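Local coordinates for aminopeptidase (Aneurinibacillus sp. AM-1, PDB 5IB9), which probably removes amino acids from the N termini of peptides as a zinc-dependent aminopeptidase of the M28 family, carrying a protease-associated domain, at residues L97-L102 with I117-R122; A141-N146 with V167-Q172; T10-A15 with A252-K257; E16-T21 with G244-L249. One frame throughout, in Å; residues are numbered along the deposited sequence.

Contact 1: residues L97-L102 with I117-R122; sequences LVYVGL and IALIQR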
loop_
_atom_site.group_PDB
_atom_site.type_symbol
_atom_site.label_atom_id
_atom_site.label_comp_id
_atom_site.label_asym_id
_atom_site.label_seq_id
_atom_site.Cartn_x
_atom_site.Cartn_y
_atom_site.Cartn_z
ATOM N N LEU A 97 -1.034 20.257 32.798
ATOM C CA LEU A 97 0.111 19.450 32.275
ATOM C C LEU A 97 0.436 18.305 33.182
ATOM O O LEU A 97 0.648 18.500 34.382
ATOM C CB LEU A 97 1.294 20.417 32.061
ATOM C CG LEU A 97 2.524 19.777 31.420
ATOM C CD1 LEU A 97 2.191 19.565 29.918
ATOM C CD2 LEU A 97 3.763 20.710 31.618
ATOM N N VAL A 98 0.520 17.090 32.625
ATOM C CA VAL A 98 0.695 15.864 33.401
ATOM C C VAL A 98 1.869 15.118 32.820
ATOM O O VAL A 98 1.854 14.761 31.604
ATOM C CB VAL A 98 -0.560 14.897 33.379
ATOM C CG1 VAL A 98 -0.324 13.705 34.285
ATOM C CG2 VAL A 98 -1.808 15.658 33.793
ATOM N N TYR A 99 2.850 14.878 33.677
ATOM C CA TYR A 99 4.034 14.080 33.299
ATOM C C TYR A 99 3.716 12.609 33.264
ATOM O O TYR A 99 3.249 12.023 34.255
ATOM C CB TYR A 99 5.178 14.355 34.264
ATOM C CG TYR A 99 6.396 13.486 34.102
ATOM C CD1 TYR A 99 7.132 13.493 32.895
ATOM C CD2 TYR A 99 6.795 12.638 35.126
ATOM C CE1 TYR A 99 8.273 12.698 32.728
ATOM C CE2 TYR A 99 7.937 11.841 34.992
ATOM C CZ TYR A 99 8.673 11.883 33.788
ATOM O OH TYR A 99 9.786 11.091 33.678
ATOM N N VAL A 100 3.966 11.980 32.105
ATOM C CA VAL A 100 3.672 10.548 31.993
ATOM C C VAL A 100 4.883 9.745 31.552
ATOM O O VAL A 100 4.729 8.755 30.831
ATOM C CB VAL A 100 2.481 10.227 31.080
ATOM C CG1 VAL A 100 1.172 10.804 31.658
ATOM C CG2 VAL A 100 2.753 10.737 29.671
ATOM N N GLY A 101 6.074 10.174 31.968
ATOM C CA GLY A 101 7.259 9.331 31.757
ATOM C C GLY A 101 7.577 9.246 30.284
ATOM O O GLY A 101 7.580 10.263 29.609
ATOM N N LEU A 102 7.920 8.047 29.809
ATOM C CA LEU A 102 8.234 7.822 28.365
ATOM C C LEU A 102 6.972 7.619 27.507
ATOM O O LEU A 102 7.060 7.514 26.280
ATOM C CB LEU A 102 9.186 6.620 28.169
ATOM C CG LEU A 102 10.685 6.576 28.475
ATOM C CD1 LEU A 102 11.444 7.925 28.370
ATOM C CD2 LEU A 102 10.960 5.808 29.810
ATOM N N ILE A 117 -2.901 17.873 29.080
ATOM C CA ILE A 117 -1.820 17.889 28.083
ATOM C C ILE A 117 -0.779 16.973 28.651
ATOM O O ILE A 117 -0.443 17.110 29.841
ATOM C CB ILE A 117 -1.241 19.311 27.903
ATOM C CG1 ILE A 117 -2.306 20.213 27.292
ATOM C CG2 ILE A 117 -0.025 19.290 27.006
ATOM C CD1 ILE A 117 -1.945 21.691 27.443
ATOM N N ALA A 118 -0.285 15.975 27.882
ATOM C CA ALA A 118 0.725 15.076 28.401
ATOM C C ALA A 118 2.128 15.601 28.157
ATOM O O ALA A 118 2.384 16.101 27.093
ATOM C CB ALA A 118 0.588 13.720 27.774
ATOM N N LEU A 119 3.004 15.521 29.163
ATOM C CA LEU A 119 4.423 15.813 29.000
ATOM C C LEU A 119 5.123 14.485 28.967
ATOM O O LEU A 119 4.964 13.665 29.881
ATOM C CB LEU A 119 4.935 16.583 30.222
ATOM C CG LEU A 119 6.397 17.069 30.081
ATOM C CD1 LEU A 119 6.640 18.215 29.066
ATOM C CD2 LEU A 119 6.879 17.532 31.483
ATOM N N ILE A 120 5.915 14.269 27.906
ATOM C CA ILE A 120 6.427 12.947 27.658
ATOM C C ILE A 120 7.853 13.140 27.226
ATOM O O ILE A 120 8.164 14.080 26.444
ATOM C CB ILE A 120 5.709 12.260 26.462
ATOM C CG1 ILE A 120 4.190 12.186 26.663
ATOM C CG2 ILE A 120 6.287 10.865 26.288
ATOM C CD1 ILE A 120 3.402 11.435 25.521
ATOM N N GLN A 121 8.692 12.256 27.763
ATOM C CA GLN A 121 10.120 12.293 27.562
ATOM C C GLN A 121 10.412 11.430 26.330
ATOM O O GLN A 121 9.882 10.312 26.211
ATOM C CB GLN A 121 10.838 11.692 28.771
ATOM C CG GLN A 121 12.272 11.275 28.481
ATOM C CD GLN A 121 13.152 11.240 29.730
ATOM O OE1 GLN A 121 13.996 12.143 29.928
ATOM N NE2 GLN A 121 12.959 10.218 30.566
ATOM N N ARG A 122 11.249 11.967 25.446
ATOM C CA ARG A 122 11.740 11.206 24.265
ATOM C C ARG A 122 12.444 9.944 24.729
ATOM O O ARG A 122 13.226 9.980 25.698
ATOM C CB ARG A 122 12.715 12.071 23.460
ATOM C CG ARG A 122 13.338 11.356 22.211
ATOM C CD ARG A 122 14.005 12.382 21.331
ATOM N NE ARG A 122 14.801 11.777 20.255
ATOM C CZ ARG A 122 15.573 12.467 19.425
ATOM N NH1 ARG A 122 16.270 11.819 18.498
ATOM N NH2 ARG A 122 15.650 13.797 19.497
#
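The carbonyl oxygen of Val-98 is held by two neighbours on 117-122: the N-H of Leu-119, with N to O at 2.8 Å and almost straight at hydrogen (172°), and the CA-H of Ala-118, a softer contact. The amide donor stands 39° out of the carbonyl plane. Leu-119 O is shared in the same way, by Val-100 N and by the CA-H of Tyr-99, while Val-98 N reaches Ile-117 O at 2.9 Å. This is parallel pairing, Leu-97 to Tyr-99 alongside Ile-117 to Leu-119. Past the strand the chain turns through Gly-101 with a positive phi, yet Gly-101 O still receives Gln-121 N at 2.9 Å.

Side chains pack on both faces. With CG anti to the backbone N (chi1 -175°), Leu-97 swings its CD1 across to Ile-117 CG2, 3.7 Å away, and on toward Leu-119 CB. On the other face Val-100 puts CG2 against Ile-120 CG1 at 3.6 Å, the two side chains meeting at a slant. Beyond the regular pairing, Leu-102 and Gln-121 run side by side in the same direction, CD1 of the leucine 3.5 Å from CG of the glutamine.

Lys-130, from helix 127-136, hydrogen-bonds both Leu-102 O and Gln-121 O and so ties together the C-terminal ends of the two segments. Within the PA domain, strand 117-121 lies between 91-99 and 141-145, strand 91-99 also pairs with 187-210, and Leu-181 of helix 171-182 packs on Leu-97, Tyr-99 and Leu-119.

Contact 2: residues A141-N146 with V167-Q172; sequences AVIIYN and VGITKQ
Ile-143 and Ile-169 make the tight spot: CG2 of the first and CD1 of the second are 3.5 Å apart, closer than methyl groups usually come. The side chains meet at an angle. Ile-169 holds CG1 between its backbone N and carbonyl carbon (chi1 68°), which places that atom 3.6 Å from Tyr-145 CB. Next to them Ile-143 and Val-167 point the same way, CG1 lying beside CG2 at 3.7 Å.

Beneath these side chains runs the parallel pairing of strands 141-145 and 165-169 in the PA domain. Val-167 O takes Ile-144 N and Ile-144 O takes Ile-169 N, each at 2.8 Å from N to O. Gly-168 brings its CA-H to Ile-144 O as well. The pairing runs on to buried Asn-146, whose N bonds to Ile-169 O and whose side-chain ND2 turns off to Gly-150 O. Val-191 of strand 187-210 packs against Ile-143 and Val-167.

Toward solvent the fit slackens at Lys-171, which is exposed. It lays its CB, CG and CD past Asn-146 O, and its NZ makes a long, weak ion pair with Asp-175. Just before it, Thr-170 N-caps helix 171-182 through OG1 to Glu-173 N.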
loop_
_atom_site.group_PDB
_atom_site.type_symbol
_atom_site.label_atom_id
_atom_site.label_comp_id
_atom_site.label_asym_id
_atom_site.label_seq_id
_atom_site.Cartn_x
_atom_site.Cartn_y
_atom_site.Cartn_z
ATOM N N ALA A 141 -3.533 17.291 23.943
ATOM C CA ALA A 141 -2.296 17.608 23.258
ATOM C C ALA A 141 -1.149 16.940 23.989
ATOM O O ALA A 141 -1.291 16.495 25.128
ATOM C CB ALA A 141 -2.090 19.133 23.174
ATOM N N VAL A 142 -0.007 16.875 23.337
ATOM C CA VAL A 142 1.182 16.180 23.856
ATOM C C VAL A 142 2.375 17.087 23.645
ATOM O O VAL A 142 2.529 17.732 22.608
ATOM C CB VAL A 142 1.423 14.826 23.153
ATOM C CG1 VAL A 142 2.698 14.335 23.489
ATOM C CG2 VAL A 142 0.295 13.844 23.525
ATOM N N ILE A 143 3.172 17.251 24.708
ATOM C CA ILE A 143 4.461 17.931 24.597
ATOM C C ILE A 143 5.549 16.901 24.836
ATOM O O ILE A 143 5.601 16.197 25.868
ATOM C CB ILE A 143 4.610 19.076 25.606
ATOM C CG1 ILE A 143 3.610 20.184 25.335
ATOM C CG2 ILE A 143 6.076 19.606 25.637
ATOM C CD1 ILE A 143 3.377 21.094 26.592
ATOM N N ILE A 144 6.413 16.698 23.820
ATOM C CA ILE A 144 7.455 15.734 23.945
ATOM C C ILE A 144 8.771 16.504 24.150
ATOM O O ILE A 144 9.026 17.537 23.492
ATOM C CB ILE A 144 7.532 14.779 22.693
ATOM C CG1 ILE A 144 6.212 14.027 22.515
ATOM C CG2 ILE A 144 8.652 13.800 22.950
ATOM C CD1 ILE A 144 6.137 13.225 21.273
ATOM N N TYR A 145 9.565 16.079 25.123
ATOM C CA TYR A 145 10.818 16.786 25.358
ATOM C C TYR A 145 12.059 15.937 25.051
ATOM O O TYR A 145 12.080 14.681 25.222
ATOM C CB TYR A 145 10.899 17.409 26.760
ATOM C CG TYR A 145 10.904 16.465 27.937
ATOM C CD1 TYR A 145 12.091 16.145 28.584
ATOM C CD2 TYR A 145 9.696 15.991 28.505
ATOM C CE1 TYR A 145 12.105 15.325 29.722
ATOM C CE2 TYR A 145 9.687 15.148 29.647
ATOM C CZ TYR A 145 10.905 14.850 30.272
ATOM O OH TYR A 145 10.965 14.017 31.386
ATOM N N ASN A 146 13.086 16.644 24.590
ATOM C CA ASN A 146 14.286 15.988 24.016
ATOM C C ASN A 146 15.100 15.154 25.006
ATOM O O ASN A 146 15.057 15.362 26.248
ATOM C CB ASN A 146 15.161 16.995 23.250
ATOM C CG ASN A 146 15.841 16.374 22.030
ATOM O OD1 ASN A 146 15.846 15.139 21.846
ATOM N ND2 ASN A 146 16.438 17.230 21.213
ATOM N N VAL A 167 3.927 18.587 20.058
ATOM C CA VAL A 167 4.998 19.572 19.855
ATOM C C VAL A 167 6.196 19.143 20.645
ATOM O O VAL A 167 6.082 18.561 21.728
ATOM C CB VAL A 167 4.582 20.993 20.257
ATOM C CG1 VAL A 167 3.336 21.404 19.550
ATOM C CG2 VAL A 167 4.327 21.071 21.785
ATOM N N GLY A 168 7.378 19.405 20.089
ATOM C CA GLY A 168 8.631 18.941 20.684
ATOM C C GLY A 168 9.323 20.150 21.289
ATOM O O GLY A 168 9.158 21.280 20.796
ATOM N N ILE A 169 10.029 19.918 22.400
ATOM C CA ILE A 169 10.725 20.982 23.142
ATOM C C ILE A 169 12.066 20.442 23.644
ATOM O O ILE A 169 12.294 19.205 23.695
ATOM C CB ILE A 169 9.876 21.552 24.329
ATOM C CG1 ILE A 169 9.711 20.515 25.447
ATOM C CG2 ILE A 169 8.529 22.055 23.838
ATOM C CD1 ILE A 169 8.995 21.137 26.719
ATOM N N THR A 170 12.946 21.384 24.033
ATOM C CA THR A 170 14.339 21.079 24.426
ATOM C C THR A 170 14.438 20.183 25.673
ATOM O O THR A 170 13.573 20.255 26.570
ATOM C CB THR A 170 15.172 22.411 24.610
ATOM O OG1 THR A 170 14.581 23.241 25.612
ATOM C CG2 THR A 170 15.193 23.216 23.326
ATOM N N LYS A 171 15.442 19.305 25.717
ATOM C CA LYS A 171 15.701 18.505 26.914
ATOM C C LYS A 171 15.840 19.414 28.146
ATOM O O LYS A 171 15.385 19.067 29.257
ATOM C CB LYS A 171 16.949 17.633 26.726
ATOM C CG LYS A 171 17.666 17.268 28.013
ATOM C CD LYS A 171 18.211 15.867 27.961
ATOM C CE LYS A 171 19.193 15.606 29.083
ATOM N NZ LYS A 171 19.118 14.154 29.465
ATOM N N GLN A 172 16.453 20.581 27.959
ATOM C CA GLN A 172 16.620 21.489 29.092
ATOM C C GLN A 172 15.263 21.964 29.638
ATOM O O GLN A 172 15.040 21.967 30.855
ATOM C CB GLN A 172 17.544 22.682 28.778
ATOM C CG GLN A 172 16.808 23.955 28.339
ATOM C CD GLN A 172 17.189 25.188 29.167
ATOM O OE1 GLN A 172 18.316 25.298 29.673
ATOM N NE2 GLN A 172 16.239 26.123 29.311
#

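Contact 3: residues T10-A15 with A252-K257; sequences TKRTDA and ARVMSK. With ZN (zinc ion), chain E.
Arg-12 meets the helical segment through three of its parts. Its carbonyl O lies in the plane of the Arg-253 guanidinium, at the edge, 2.8 Å from NH2, but the angle is too poor for a hydrogen bond. Its CB rests on Val-254 CG2 at 3.8 Å. Farther out, the extended side chain slants over Lys-257, with NE 3.7 Å from Lys-257 CB, before NH1 bonds to Gln-8.

On the far side of this loop Thr-13 holds a zinc ion. Its carbonyl O, at 2.1 Å from the metal, and its OG1, at 2.2 Å, chelate it together in a six-membered ring; OG1 stands between the backbone N and the carbonyl carbon (chi1 46°), within reach of the metal that the carbonyl O also binds. Three waters and Asp-386 complete six-coordination. This zinc site joins the N-terminal loop to helix 382-400 of the M28 peptidase domain, and a second zinc bound by Asp-386 and Asp-390 lies about 4 Å from the Thr-13 side chain.

In the next shell, two of the zinc's waters donate to Thr-10 O, at 2.8 Å from water 1 and 2.7 Å from water 2, while Thr-13 OG1 is hydrogen-bonded to Asp-390. Glu-250 steadies both segments: its OE2 forms a salt bridge with Arg-253 NH2 and accepts Asp-14 N. Asp-14 in turn is the N-cap of helix 15-25, its OD1 taking Asn-17 N.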
loop_
_atom_site.group_PDB
_atom_site.type_symbol
_atom_site.label_atom_id
_atom_site.label_comp_id
_atom_site.label_asym_id
_atom_site.label_seq_id
_atom_site.Cartn_x
_atom_site.Cartn_y
_atom_site.Cartn_z
ATOM N N THR A 10 36.020 0.728 -14.418
ATOM C CA THR A 10 36.785 1.887 -13.953
ATOM C C THR A 10 37.314 2.778 -15.088
ATOM O O THR A 10 37.586 3.945 -14.825
ATOM C CB THR A 10 37.963 1.463 -13.018
ATOM O OG1 THR A 10 38.838 0.617 -13.757
ATOM C CG2 THR A 10 37.406 0.577 -11.844
ATOM N N LYS A 11 37.435 2.190 -16.282
ATOM C CA LYS A 11 37.846 3.066 -17.385
ATOM C C LYS A 11 36.715 3.939 -17.939
ATOM O O LYS A 11 36.942 4.855 -18.751
ATOM C CB LYS A 11 38.354 2.262 -18.522
ATOM C CG LYS A 11 37.321 1.473 -19.335
ATOM C CD LYS A 11 38.072 0.747 -20.499
ATOM C CE LYS A 11 37.225 -0.187 -21.255
ATOM N NZ LYS A 11 38.044 -0.787 -22.382
ATOM N N ARG A 12 35.487 3.667 -17.542
ATOM C CA ARG A 12 34.298 4.310 -18.072
ATOM C C ARG A 12 33.565 5.200 -17.085
ATOM O O ARG A 12 32.686 5.950 -17.499
ATOM C CB ARG A 12 33.294 3.219 -18.504
ATOM C CG ARG A 12 33.781 2.363 -19.604
ATOM C CD ARG A 12 32.595 1.645 -20.234
ATOM N NE ARG A 12 33.016 1.202 -21.567
ATOM C CZ ARG A 12 33.707 0.098 -21.754
ATOM N NH1 ARG A 12 34.061 -0.686 -20.771
ATOM N NH2 ARG A 12 34.091 -0.277 -23.018
ATOM N N THR A 13 33.822 5.159 -15.761
ATOM C CA THR A 13 33.033 6.001 -14.871
ATOM C C THR A 13 33.389 7.490 -14.921
ATOM O O THR A 13 34.499 7.951 -14.571
ATOM C CB THR A 13 33.325 5.501 -13.426
ATOM O OG1 THR A 13 34.781 5.334 -13.282
ATOM C CG2 THR A 13 32.630 4.116 -13.096
ATOM N N ASP A 14 32.460 8.267 -15.461
ATOM C CA ASP A 14 32.757 9.635 -15.819
ATOM C C ASP A 14 32.274 10.506 -14.724
ATOM O O ASP A 14 31.022 10.658 -14.508
ATOM C CB ASP A 14 32.110 9.892 -17.159
ATOM C CG ASP A 14 32.393 11.294 -17.722
ATOM O OD1 ASP A 14 32.471 12.265 -16.970
ATOM O OD2 ASP A 14 32.476 11.254 -18.987
ATOM N N ALA A 15 33.202 11.114 -14.012
ATOM C CA ALA A 15 32.832 11.919 -12.895
ATOM C C ALA A 15 32.244 13.289 -13.311
ATOM O O ALA A 15 31.549 13.910 -12.484
ATOM C CB ALA A 15 34.047 12.116 -11.946
ATOM N N ALA A 252 24.276 3.026 -14.863
ATOM C CA ALA A 252 23.435 2.499 -15.976
ATOM C C ALA A 252 24.104 2.837 -17.340
ATOM O O ALA A 252 24.044 1.999 -18.181
ATOM C CB ALA A 252 22.082 3.179 -15.936
ATOM N N ARG A 253 24.726 4.003 -17.514
ATOM C CA ARG A 253 25.373 4.321 -18.783
ATOM C C ARG A 253 26.523 3.392 -18.969
ATOM O O ARG A 253 26.712 2.787 -20.055
ATOM C CB ARG A 253 25.848 5.719 -18.689
ATOM C CG ARG A 253 26.418 6.208 -20.081
ATOM C CD ARG A 253 27.069 7.593 -19.982
ATOM N NE ARG A 253 28.355 7.413 -19.328
ATOM C CZ ARG A 253 29.439 6.886 -19.873
ATOM N NH1 ARG A 253 29.417 6.591 -21.186
ATOM N NH2 ARG A 253 30.540 6.676 -19.094
ATOM N N VAL A 254 27.320 3.195 -17.924
ATOM C CA VAL A 254 28.479 2.250 -18.062
ATOM C C VAL A 254 28.029 0.866 -18.467
ATOM O O VAL A 254 28.627 0.260 -19.388
ATOM C CB VAL A 254 29.285 2.198 -16.725
ATOM C CG1 VAL A 254 30.304 1.004 -16.745
ATOM C CG2 VAL A 254 30.042 3.516 -16.586
ATOM N N MET A 255 26.992 0.306 -17.805
ATOM C CA MET A 255 26.618 -1.058 -18.058
ATOM C C MET A 255 25.986 -1.132 -19.449
ATOM O O MET A 255 26.011 -2.241 -20.060
ATOM C CB MET A 255 25.607 -1.580 -17.030
ATOM C CG MET A 255 26.265 -1.574 -15.673
ATOM S SD MET A 255 27.548 -2.878 -15.608
ATOM C CE MET A 255 27.871 -2.725 -13.831
ATOM N N SER A 256 25.555 -0.025 -20.016
ATOM C CA SER A 256 24.944 -0.100 -21.381
ATOM C C SER A 256 26.024 -0.451 -22.411
ATOM O O SER A 256 25.688 -0.899 -23.544
ATOM C CB SER A 256 24.233 1.174 -21.789
ATOM O OG SER A 256 25.110 2.222 -22.130
ATOM N N LYS A 257 27.282 -0.233 -22.079
ATOM C CA LYS A 257 28.416 -0.581 -22.961
ATOM C C LYS A 257 28.896 -2.002 -22.887
ATOM O O LYS A 257 29.872 -2.352 -23.565
ATOM C CB LYS A 257 29.598 0.359 -22.621
ATOM C CG LYS A 257 29.333 1.857 -22.460
ATOM C CD LYS A 257 28.614 2.479 -23.655
ATOM C CE LYS A 257 28.471 3.960 -23.500
ATOM N NZ LYS A 257 27.738 4.579 -24.668
HETATM ZN ZN ZN E . 36.111 7.018 -13.555
HETATM O O HOH W 1 37.680 5.816 -12.808
HETATM O O HOH W 2 36.801 6.436 -15.598
HETATM O O HOH W 3 37.289 8.696 -13.811
#

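Contact 4: residues E16-T21 with G244-L249; sequences ENMYNT and GVAVTL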
loop_
_atom_site.group_PDB
_atom_site.type_symbol
_atom_site.label_atom_id
_atom_site.label_comp_id
_atom_site.label_asym_id
_atom_site.label_seq_id
_atom_site.Cartn_x
_atom_site.Cartn_y
_atom_site.Cartn_z
ATOM N N GLU A 16 32.574 13.771 -14.521
ATOM C CA GLU A 16 31.912 14.989 -15.008
ATOM C C GLU A 16 30.390 14.758 -15.242
ATOM O O GLU A 16 29.633 15.651 -14.888
ATOM C CB GLU A 16 32.634 15.471 -16.253
ATOM C CG GLU A 16 34.030 16.057 -15.902
ATOM C CD GLU A 16 35.149 14.990 -15.561
ATOM O OE1 GLU A 16 36.006 15.267 -14.663
ATOM O OE2 GLU A 16 35.234 13.897 -16.203
ATOM N N ASN A 17 30.028 13.610 -15.769
ATOM C CA ASN A 17 28.595 13.256 -15.971
ATOM C C ASN A 17 27.943 13.366 -14.579
ATOM O O ASN A 17 26.836 13.910 -14.406
ATOM C CB ASN A 17 28.439 11.884 -16.538
ATOM C CG ASN A 17 28.839 11.765 -17.969
ATOM O OD1 ASN A 17 29.042 12.793 -18.680
ATOM N ND2 ASN A 17 28.832 10.517 -18.464
ATOM N N MET A 18 28.599 12.731 -13.580
ATOM C CA MET A 18 27.941 12.689 -12.278
ATOM C C MET A 18 27.798 14.009 -11.626
ATOM O O MET A 18 26.802 14.369 -11.042
ATOM C CB MET A 18 28.683 11.712 -11.320
ATOM C CG MET A 18 28.533 10.307 -11.885
ATOM S SD MET A 18 29.265 8.988 -10.796
ATOM C CE MET A 18 31.004 9.221 -11.067
ATOM N N TYR A 19 28.866 14.830 -11.714
ATOM C CA TYR A 19 28.764 16.165 -11.180
ATOM C C TYR A 19 27.651 16.987 -11.935
ATOM O O TYR A 19 26.900 17.675 -11.292
ATOM C CB TYR A 19 30.150 16.887 -11.424
ATOM C CG TYR A 19 30.282 18.256 -10.834
ATOM C CD1 TYR A 19 30.621 18.492 -9.492
ATOM C CD2 TYR A 19 29.986 19.352 -11.674
ATOM C CE1 TYR A 19 30.744 19.860 -8.982
ATOM C CE2 TYR A 19 30.063 20.675 -11.182
ATOM C CZ TYR A 19 30.416 20.897 -9.858
ATOM O OH TYR A 19 30.467 22.239 -9.427
ATOM N N ASN A 20 27.608 16.800 -13.238
ATOM C CA ASN A 20 26.547 17.546 -14.043
ATOM C C ASN A 20 25.133 17.099 -13.606
ATOM O O ASN A 20 24.216 17.933 -13.542
ATOM C CB ASN A 20 26.793 17.308 -15.519
ATOM C CG ASN A 20 28.030 18.113 -16.016
ATOM O OD1 ASN A 20 28.550 18.947 -15.298
ATOM N ND2 ASN A 20 28.514 17.746 -17.201
ATOM N N THR A 21 24.973 15.794 -13.360
ATOM C CA THR A 21 23.672 15.439 -12.818
ATOM C C THR A 21 23.318 16.097 -11.511
ATOM O O THR A 21 22.198 16.602 -11.296
ATOM C CB THR A 21 23.685 13.854 -12.607
ATOM O OG1 THR A 21 23.758 13.178 -13.847
ATOM C CG2 THR A 21 22.412 13.405 -11.789
ATOM N N GLY A 244 23.624 9.937 -5.064
ATOM C CA GLY A 244 23.283 8.557 -5.389
ATOM C C GLY A 244 22.563 8.427 -6.736
ATOM O O GLY A 244 22.767 7.468 -7.403
ATOM N N VAL A 245 21.721 9.391 -7.049
ATOM C CA VAL A 245 21.041 9.384 -8.376
ATOM C C VAL A 245 22.116 9.468 -9.462
ATOM O O VAL A 245 22.028 8.717 -10.464
ATOM C CB VAL A 245 20.122 10.561 -8.473
ATOM C CG1 VAL A 245 19.638 10.651 -9.971
ATOM C CG2 VAL A 245 18.894 10.380 -7.528
ATOM N N ALA A 246 23.102 10.350 -9.237
ATOM C CA ALA A 246 24.125 10.494 -10.246
ATOM C C ALA A 246 24.971 9.239 -10.484
ATOM O O ALA A 246 25.304 8.856 -11.624
ATOM C CB ALA A 246 25.102 11.644 -9.835
ATOM N N VAL A 247 25.286 8.530 -9.366
ATOM C CA VAL A 247 26.008 7.202 -9.502
ATOM C C VAL A 247 25.108 6.144 -10.147
ATOM O O VAL A 247 25.536 5.389 -10.971
ATOM C CB VAL A 247 26.530 6.714 -8.132
ATOM C CG1 VAL A 247 27.271 5.369 -8.257
ATOM C CG2 VAL A 247 27.517 7.801 -7.583
ATOM N N THR A 248 23.823 6.171 -9.813
ATOM C CA THR A 248 22.847 5.236 -10.396
ATOM C C THR A 248 22.788 5.425 -11.943
ATOM O O THR A 248 22.919 4.445 -12.654
ATOM C CB THR A 248 21.471 5.401 -9.781
ATOM O OG1 THR A 248 21.533 5.084 -8.377
ATOM C CG2 THR A 248 20.445 4.375 -10.412
ATOM N N LEU A 249 22.657 6.673 -12.382
ATOM C CA LEU A 249 22.602 6.990 -13.831
ATOM C C LEU A 249 23.912 6.610 -14.479
ATOM O O LEU A 249 23.892 6.003 -15.514
ATOM C CB LEU A 249 22.275 8.485 -14.001
ATOM C CG LEU A 249 20.867 8.907 -13.746
ATOM C CD1 LEU A 249 20.789 10.428 -13.890
ATOM C CD2 LEU A 249 19.937 8.244 -14.810
HETATM O O HOH W 4 25.252 10.899 -13.617
#
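Ala-246 turns its methyl group squarely at the partner helix, where it settles between Met-18 and Thr-21, one turn apart. CB is 3.4 Å from Met-18 O and 3.8 Å from Thr-21 CG2. Met-18 passes to one side: its CB faces Ala-246 CB, its CG comes over Ala-246 O at 3.5 Å, and SD then meets Val-247 CG2 at 3.8 Å, the two side chains crossing at a slant.

With so small a residue at the crossing, the axes of 16-21 and 244-249 approach to 8.5 Å, running roughly antiparallel at 138°. The second helix, 238-256, is a core helix of the M28 peptidase domain, and near its start Asp-240 binds both active-site zinc ions. Leu-385 and Ala-389 of helix 382-400 close over Met-18, and Tyr-43 of helix 35-50 over Thr-21.

Thr-21 divides its two branches by its rotation (chi1 -66°). CG2, anti to the backbone N, packs on Ala-246 CA and reaches Leu-249 CD1 at 4.0 Å; OG1 instead meets water 4 at 2.7 Å. That water donates to Ala-246 O at 2.9 Å, bridging 16-21 and 244-249, while Asn-17 ND2 bonds directly to Glu-250 just beyond.

How the contacts relate
Starting from the N terminus, the chain first lays down 10-15 and 16-21, whose partners come only after more than 220 residues, on helix 238-256. Contact 3 therefore closes the widest loop and contact 4 one just within it; their centres are 11 Å apart. Inside both loops the chain builds the PA domain, where contact 1 closes a short loop and contact 2 another after it, in series; no two loops cross. Strands 117-121 and 141-145 pair directly, joining contacts 1 and 2. These lie on the other side of the chain's centre from contacts 3 and 4, which fasten the N-terminal segment to the M28 peptidase domain.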